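Local atomic coordinates of NADP-dependent glyceraldehyde-3-phosphate dehydrogenase (Bacillus halodurans, PDB entry 3PRL), a protein that probably oxidises glyceraldehyde 3-phosphate to 3-phosphoglycerate with NADP+ and without a phosphorylating step, as a member of the aldehyde dehydrogenase family. Residues 276-281 with 310-315; 380-385 with 389-394. All coordinates share one frame; numbering follows the deposited sequence.

In the fold
Both contacts are buried and cover the same mixed sheet, whose strands 264-268, 296-302, 391-397 and 415-419 run parallel. Contact 1 joins helices 274-286 and 303-317 on the face to which L392 and I394 point; contact 2 lays the turn of 380-385 against V391 and P393, which face the other way. Strand 391-397 lies between them, part of contact 2 and packed on by the helices of contact 1: I281 CG2 reaches L392 CD2 (3.7 Å) and V310 CG2 reaches I394 CG1 (3.9 Å), the contact centres about 17 Å apart. Contact 1 is alanine-centred helix packing; contact 2 has a carbonyl against the proline ring, and a salt bridge inside 380-385. Both lie away from the NADP+ site.

Contact 1. Residues 276-281 with 310-315; sequences LTASQI and VANIKE
A buried helix-helix contact centred on A278 joins it to N312 and I313, where helix 274-286 lies beside helix 303-317 over one face of the parallel part of the mixed sheet, in the catalytic domain of the aldehyde dehydrogenase fold. The first helix forms the crossover between strands 264-268 and 296-302, a beta-alpha-beta unit, and the second follows directly from strand 296-302. The two short segments cross at -45° with their axes 8.8 Å apart. Their nearest backbone point is A278 CA to I313 CA, 5.1 Å, a spacing suited to the single methyl on one side.

That methyl carries the contact. A278 CB presses on N312 CB at 3.5 Å, a tight fit between two carbons, and lies 3.9 Å from I313 CG1, so it is received by two consecutive residues of the partner helix. L309 and L316 of the same helix also touch A278. On I313 the CG1 branch stands anti to the carbonyl carbon (chi1 -63°), which lays it alongside the alanine; CD1 continues from it to a looser approach, 4.5 Å from I281 CG2. The CB of I281 points at helix 303-317, but the end of the side chain turns off toward the sheet, where it meets A266 and F419.

N312 meets A278 through its CB, with its amide carried past the methyl. Though buried, the amide has partners at both ends, each a weak hydrogen bond: ND2 to the carbonyl of L274 and OD1 to the side chain of Q308. No hydrogen bond joins the two segments. Their mutual hold is thus apolar and rests on the alanine methyl set against N312 CB and the CG1 branch of I313, while the asparagine adds a weak polar tie from its own helix to the beginning of helix 274-286.

Contact 2. Residues 380-385 with 389-394; sequences MRVAWE and GPVLPI
V382 packs against V391 and P393 in the catalytic domain of the aldehyde dehydrogenase fold, where the connection between the adjacent parallel strands 367-374 and 391-397 passes back over the second of them. This link has no full helix, just a 3-10 turn at 381-383.

The apolar part is a valine set on alternate residues of the strand. V382 CG2 lies 4.2 Å from V391 CG1, the two side chains running at a slant to each other, and V382 CG1 lies 4.3 Å from P393 CB. With chi1 at 78°, CG2 is anti to the backbone N and CG1 falls between the N and the carbonyl carbon, and the two methyls are thereby shared out between valine and proline. I347 of helix 337-352 covers V391 as well.

Backbone hydrogen bonds shape both segments. R381 O accepts from W384 N and E385 N, closing the turn, and G389 O accepts from V391 N in an inverse gamma turn centred on P390, just where the strand begins.

The charged groups act within 380-385 and from K263. R381 and E385 form a salt bridge, gripped side-on with one nitrogen to each oxygen: NH2 reaches OE1 at 2.8 Å in the guanidinium plane and on the syn side, while NE meets OE2 from above the carboxylate plane at 2.9 Å. The side chain of K263 donates through NZ to the carbonyls of both V382 and E385, fastening the link to the residue just before strand 264-268.

The closest approach between the segments is made at one of these carbonyls: V382 O, already bonded by K263 NZ, has the ring carbon CG of P393 3.6 Å away.

Contact 1. Residues 276-281 with 310-315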
loop_
_atom_site.group_PDB
_atom_site.type_symbol
_atom_site.label_atom_id
_atom_site.label_comp_id
_atom_site.label_asym_id
_atom_site.label_seq_id
_atom_site.Cartn_x
_atom_site.Cartn_y
_atom_site.Cartn_z
ATOM N N LEU D 276 20.872 -28.675 14.555
ATOM C CA LEU D 276 20.418 -27.677 13.573
ATOM C C LEU D 276 21.295 -26.415 13.552
ATOM O O LEU D 276 21.658 -25.909 12.481
ATOM C CB LEU D 276 18.944 -27.312 13.837
ATOM C CG LEU D 276 18.193 -26.295 12.960
ATOM C CD1 LEU D 276 18.286 -26.633 11.466
ATOM C CD2 LEU D 276 16.723 -26.191 13.401
ATOM N N THR D 277 21.630 -25.909 14.736
ATOM C CA THR D 277 22.540 -24.769 14.838
ATOM C C THR D 277 23.890 -25.086 14.181
ATOM O O THR D 277 24.339 -24.346 13.311
ATOM C CB THR D 277 22.766 -24.343 16.297
ATOM O OG1 THR D 277 21.506 -24.088 16.928
ATOM C CG2 THR D 277 23.644 -23.094 16.362
ATOM N N ALA D 278 24.520 -26.188 14.590
ATOM C CA ALA D 278 25.818 -26.584 14.029
ATOM C C ALA D 278 25.767 -26.674 12.499
ATOM O O ALA D 278 26.693 -26.242 11.802
ATOM C CB ALA D 278 26.300 -27.910 14.638
ATOM N N SER D 279 24.675 -27.235 11.990
ATOM C CA SER D 279 24.488 -27.385 10.558
ATOM C C SER D 279 24.256 -26.042 9.850
ATOM O O SER D 279 24.874 -25.780 8.825
ATOM C CB SER D 279 23.360 -28.370 10.266
ATOM O OG SER D 279 23.318 -28.652 8.884
ATOM N N GLN D 280 23.396 -25.192 10.403
ATOM C CA GLN D 280 23.183 -23.845 9.835
ATOM C C GLN D 280 24.492 -23.045 9.852
ATOM O O GLN D 280 24.866 -22.423 8.851
ATOM C CB GLN D 280 22.065 -23.087 10.579
ATOM C CG GLN D 280 20.615 -23.591 10.314
ATOM C CD GLN D 280 20.136 -23.366 8.868
ATOM O OE1 GLN D 280 19.801 -22.255 8.472
ATOM N NE2 GLN D 280 20.093 -24.436 8.084
ATOM N N ILE D 281 25.192 -23.083 10.984
ATOM C CA ILE D 281 26.479 -22.391 11.138
ATOM C C ILE D 281 27.494 -22.765 10.056
ATOM O O ILE D 281 27.997 -21.882 9.361
ATOM C CB ILE D 281 27.069 -22.543 12.577
ATOM C CG1 ILE D 281 26.246 -21.720 13.569
ATOM C CG2 ILE D 281 28.506 -22.068 12.652
ATOM C CD1 ILE D 281 25.758 -20.415 13.012
ATOM N N VAL D 310 30.507 -27.002 19.559
ATOM C CA VAL D 310 31.815 -26.957 18.904
ATOM C C VAL D 310 32.322 -28.358 18.544
ATOM O O VAL D 310 33.116 -28.520 17.612
ATOM C CB VAL D 310 32.834 -26.114 19.726
ATOM C CG1 VAL D 310 33.437 -26.903 20.864
ATOM C CG2 VAL D 310 33.908 -25.551 18.822
ATOM N N ALA D 311 31.834 -29.363 19.276
ATOM C CA ALA D 311 32.025 -30.762 18.912
ATOM C C ALA D 311 31.266 -31.100 17.622
ATOM O O ALA D 311 31.835 -31.693 16.698
ATOM C CB ALA D 311 31.602 -31.699 20.068
ATOM N N ASN D 312 29.990 -30.712 17.556
ATOM C CA ASN D 312 29.180 -30.939 16.352
ATOM C C ASN D 312 29.793 -30.224 15.151
ATOM O O ASN D 312 30.063 -30.849 14.122
ATOM C CB ASN D 312 27.730 -30.485 16.545
ATOM C CG ASN D 312 27.099 -31.012 17.829
ATOM O OD1 ASN D 312 27.444 -32.089 18.328
ATOM N ND2 ASN D 312 26.155 -30.246 18.367
ATOM N N ILE D 313 30.032 -28.920 15.307
ATOM C CA ILE D 313 30.699 -28.106 14.286
ATOM C C ILE D 313 31.994 -28.738 13.751
ATOM O O ILE D 313 32.178 -28.830 12.535
ATOM C CB ILE D 313 30.968 -26.673 14.784
ATOM C CG1 ILE D 313 29.642 -25.959 15.085
ATOM C CG2 ILE D 313 31.792 -25.888 13.741
ATOM C CD1 ILE D 313 29.779 -24.758 16.002
ATOM N N LYS D 314 32.880 -29.180 14.647
ATOM C CA LYS D 314 34.100 -29.884 14.230
ATOM C C LYS D 314 33.788 -31.028 13.260
ATOM O O LYS D 314 34.450 -31.165 12.231
ATOM C CB LYS D 314 34.887 -30.410 15.441
ATOM C CG LYS D 314 36.180 -31.180 15.092
ATOM C CD LYS D 314 37.098 -31.314 16.303
ATOM C CE LYS D 314 38.018 -32.538 16.214
ATOM N NZ LYS D 314 39.095 -32.417 15.186
ATOM N N GLU D 315 32.770 -31.823 13.585
ATOM C CA GLU D 315 32.418 -33.004 12.794
ATOM C C GLU D 315 32.033 -32.652 11.359
ATOM O O GLU D 315 32.584 -33.230 10.411
ATOM C CB GLU D 315 31.295 -33.814 13.464
ATOM C CG GLU D 315 30.964 -35.143 12.775
ATOM C CD GLU D 315 29.480 -35.499 12.842
ATOM O OE1 GLU D 315 29.162 -36.686 13.091
ATOM O OE2 GLU D 315 28.629 -34.594 12.642
#

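Contact 2. Residues 380-385 with 389-394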
loop_
_atom_site.group_PDB
_atom_site.type_symbol
_atom_site.label_atom_id
_atom_site.label_comp_id
_atom_site.label_asym_id
_atom_site.label_seq_id
_atom_site.Cartn_x
_atom_site.Cartn_y
_atom_site.Cartn_z
ATOM N N MET D 380 42.014 -10.717 19.355
ATOM C CA MET D 380 42.424 -11.329 18.085
ATOM C C MET D 380 41.718 -10.655 16.911
ATOM O O MET D 380 40.500 -10.409 16.956
ATOM C CB MET D 380 42.097 -12.825 18.078
ATOM C CG MET D 380 42.501 -13.562 19.353
ATOM S SD MET D 380 41.887 -15.254 19.410
ATOM C CE MET D 380 42.674 -15.845 20.915
ATOM N N ARG D 381 42.485 -10.381 15.857
ATOM C CA ARG D 381 41.982 -9.703 14.666
ATOM C C ARG D 381 40.794 -10.433 14.044
ATOM O O ARG D 381 39.869 -9.792 13.543
ATOM C CB ARG D 381 43.091 -9.551 13.621
ATOM C CG ARG D 381 44.242 -8.630 14.027
ATOM C CD ARG D 381 45.338 -8.658 12.973
ATOM N NE ARG D 381 44.803 -8.392 11.637
ATOM C CZ ARG D 381 45.464 -8.604 10.503
ATOM N NH1 ARG D 381 46.707 -9.080 10.530
ATOM N NH2 ARG D 381 44.888 -8.323 9.331
ATOM N N VAL D 382 40.833 -11.767 14.098
ATOM C CA VAL D 382 39.862 -12.642 13.434
ATOM C C VAL D 382 38.483 -12.573 14.088
ATOM O O VAL D 382 37.507 -13.085 13.541
ATOM C CB VAL D 382 40.384 -14.134 13.344
ATOM C CG1 VAL D 382 40.234 -14.878 14.696
ATOM C CG2 VAL D 382 39.706 -14.907 12.201
ATOM N N ALA D 383 38.404 -11.936 15.254
ATOM C CA ALA D 383 37.131 -11.751 15.944
ATOM C C ALA D 383 36.369 -10.559 15.369
ATOM O O ALA D 383 35.192 -10.343 15.684
ATOM C CB ALA D 383 37.358 -11.575 17.462
ATOM N N TRP D 384 37.045 -9.800 14.508
ATOM C CA TRP D 384 36.566 -8.494 14.081
ATOM C C TRP D 384 36.647 -8.351 12.565
ATOM O O TRP D 384 35.637 -8.030 11.915
ATOM C CB TRP D 384 37.371 -7.373 14.778
ATOM C CG TRP D 384 37.325 -7.421 16.287
ATOM C CD1 TRP D 384 38.378 -7.646 17.143
ATOM C CD2 TRP D 384 36.166 -7.253 17.118
ATOM N NE1 TRP D 384 37.945 -7.618 18.447
ATOM C CE2 TRP D 384 36.593 -7.380 18.463
ATOM C CE3 TRP D 384 34.809 -6.995 16.857
ATOM C CZ2 TRP D 384 35.711 -7.273 19.544
ATOM C CZ3 TRP D 384 33.927 -6.873 17.943
ATOM C CH2 TRP D 384 34.387 -7.014 19.269
ATOM N N GLU D 385 37.838 -8.602 12.013
ATOM C CA GLU D 385 38.108 -8.401 10.589
ATOM C C GLU D 385 37.528 -9.504 9.692
ATOM O O GLU D 385 37.884 -10.683 9.813
ATOM C CB GLU D 385 39.615 -8.274 10.316
ATOM C CG GLU D 385 40.355 -7.235 11.176
ATOM C CD GLU D 385 41.826 -7.064 10.782
ATOM O OE1 GLU D 385 42.227 -7.476 9.666
ATOM O OE2 GLU D 385 42.582 -6.497 11.600
ATOM N N GLY D 389 37.284 -15.651 3.695
ATOM C CA GLY D 389 37.994 -16.933 3.610
ATOM C C GLY D 389 37.510 -17.978 4.599
ATOM O O GLY D 389 36.811 -17.635 5.562
ATOM N N PRO D 390 37.883 -19.259 4.372
ATOM C CA PRO D 390 37.277 -20.400 5.058
ATOM C C PRO D 390 37.827 -20.556 6.470
ATOM O O PRO D 390 38.566 -21.507 6.757
ATOM C CB PRO D 390 37.682 -21.582 4.185
ATOM C CG PRO D 390 38.992 -21.195 3.620
ATOM C CD PRO D 390 39.006 -19.683 3.515
ATOM N N VAL D 391 37.456 -19.614 7.330
ATOM C CA VAL D 391 37.904 -19.571 8.709
ATOM C C VAL D 391 36.716 -19.153 9.562
ATOM O O VAL D 391 35.923 -18.300 9.155
ATOM C CB VAL D 391 39.124 -18.620 8.897
ATOM C CG1 VAL D 391 38.718 -17.131 8.823
ATOM C CG2 VAL D 391 39.836 -18.912 10.207
ATOM N N LEU D 392 36.570 -19.774 10.726
ATOM C CA LEU D 392 35.413 -19.509 11.574
ATOM C C LEU D 392 35.832 -19.537 13.035
ATOM O O LEU D 392 36.273 -20.580 13.531
ATOM C CB LEU D 392 34.301 -20.539 11.313
ATOM C CG LEU D 392 33.006 -20.443 12.132
ATOM C CD1 LEU D 392 32.312 -19.108 11.905
ATOM C CD2 LEU D 392 32.071 -21.614 11.809
ATOM N N PRO D 393 35.730 -18.392 13.717
ATOM C CA PRO D 393 36.059 -18.366 15.142
ATOM C C PRO D 393 34.867 -18.717 16.017
ATOM O O PRO D 393 33.730 -18.428 15.668
ATOM C CB PRO D 393 36.480 -16.916 15.377
ATOM C CG PRO D 393 35.739 -16.132 14.332
ATOM C CD PRO D 393 35.577 -17.038 13.152
ATOM N N ILE D 394 35.144 -19.357 17.147
ATOM C CA ILE D 394 34.130 -19.563 18.166
ATOM C C ILE D 394 34.499 -18.702 19.379
ATOM O O ILE D 394 35.659 -18.682 19.818
ATOM C CB ILE D 394 33.959 -21.071 18.549
ATOM C CG1 ILE D 394 34.034 -21.996 17.311
ATOM C CG2 ILE D 394 32.680 -21.291 19.359
ATOM C CD1 ILE D 394 32.968 -21.779 16.244
#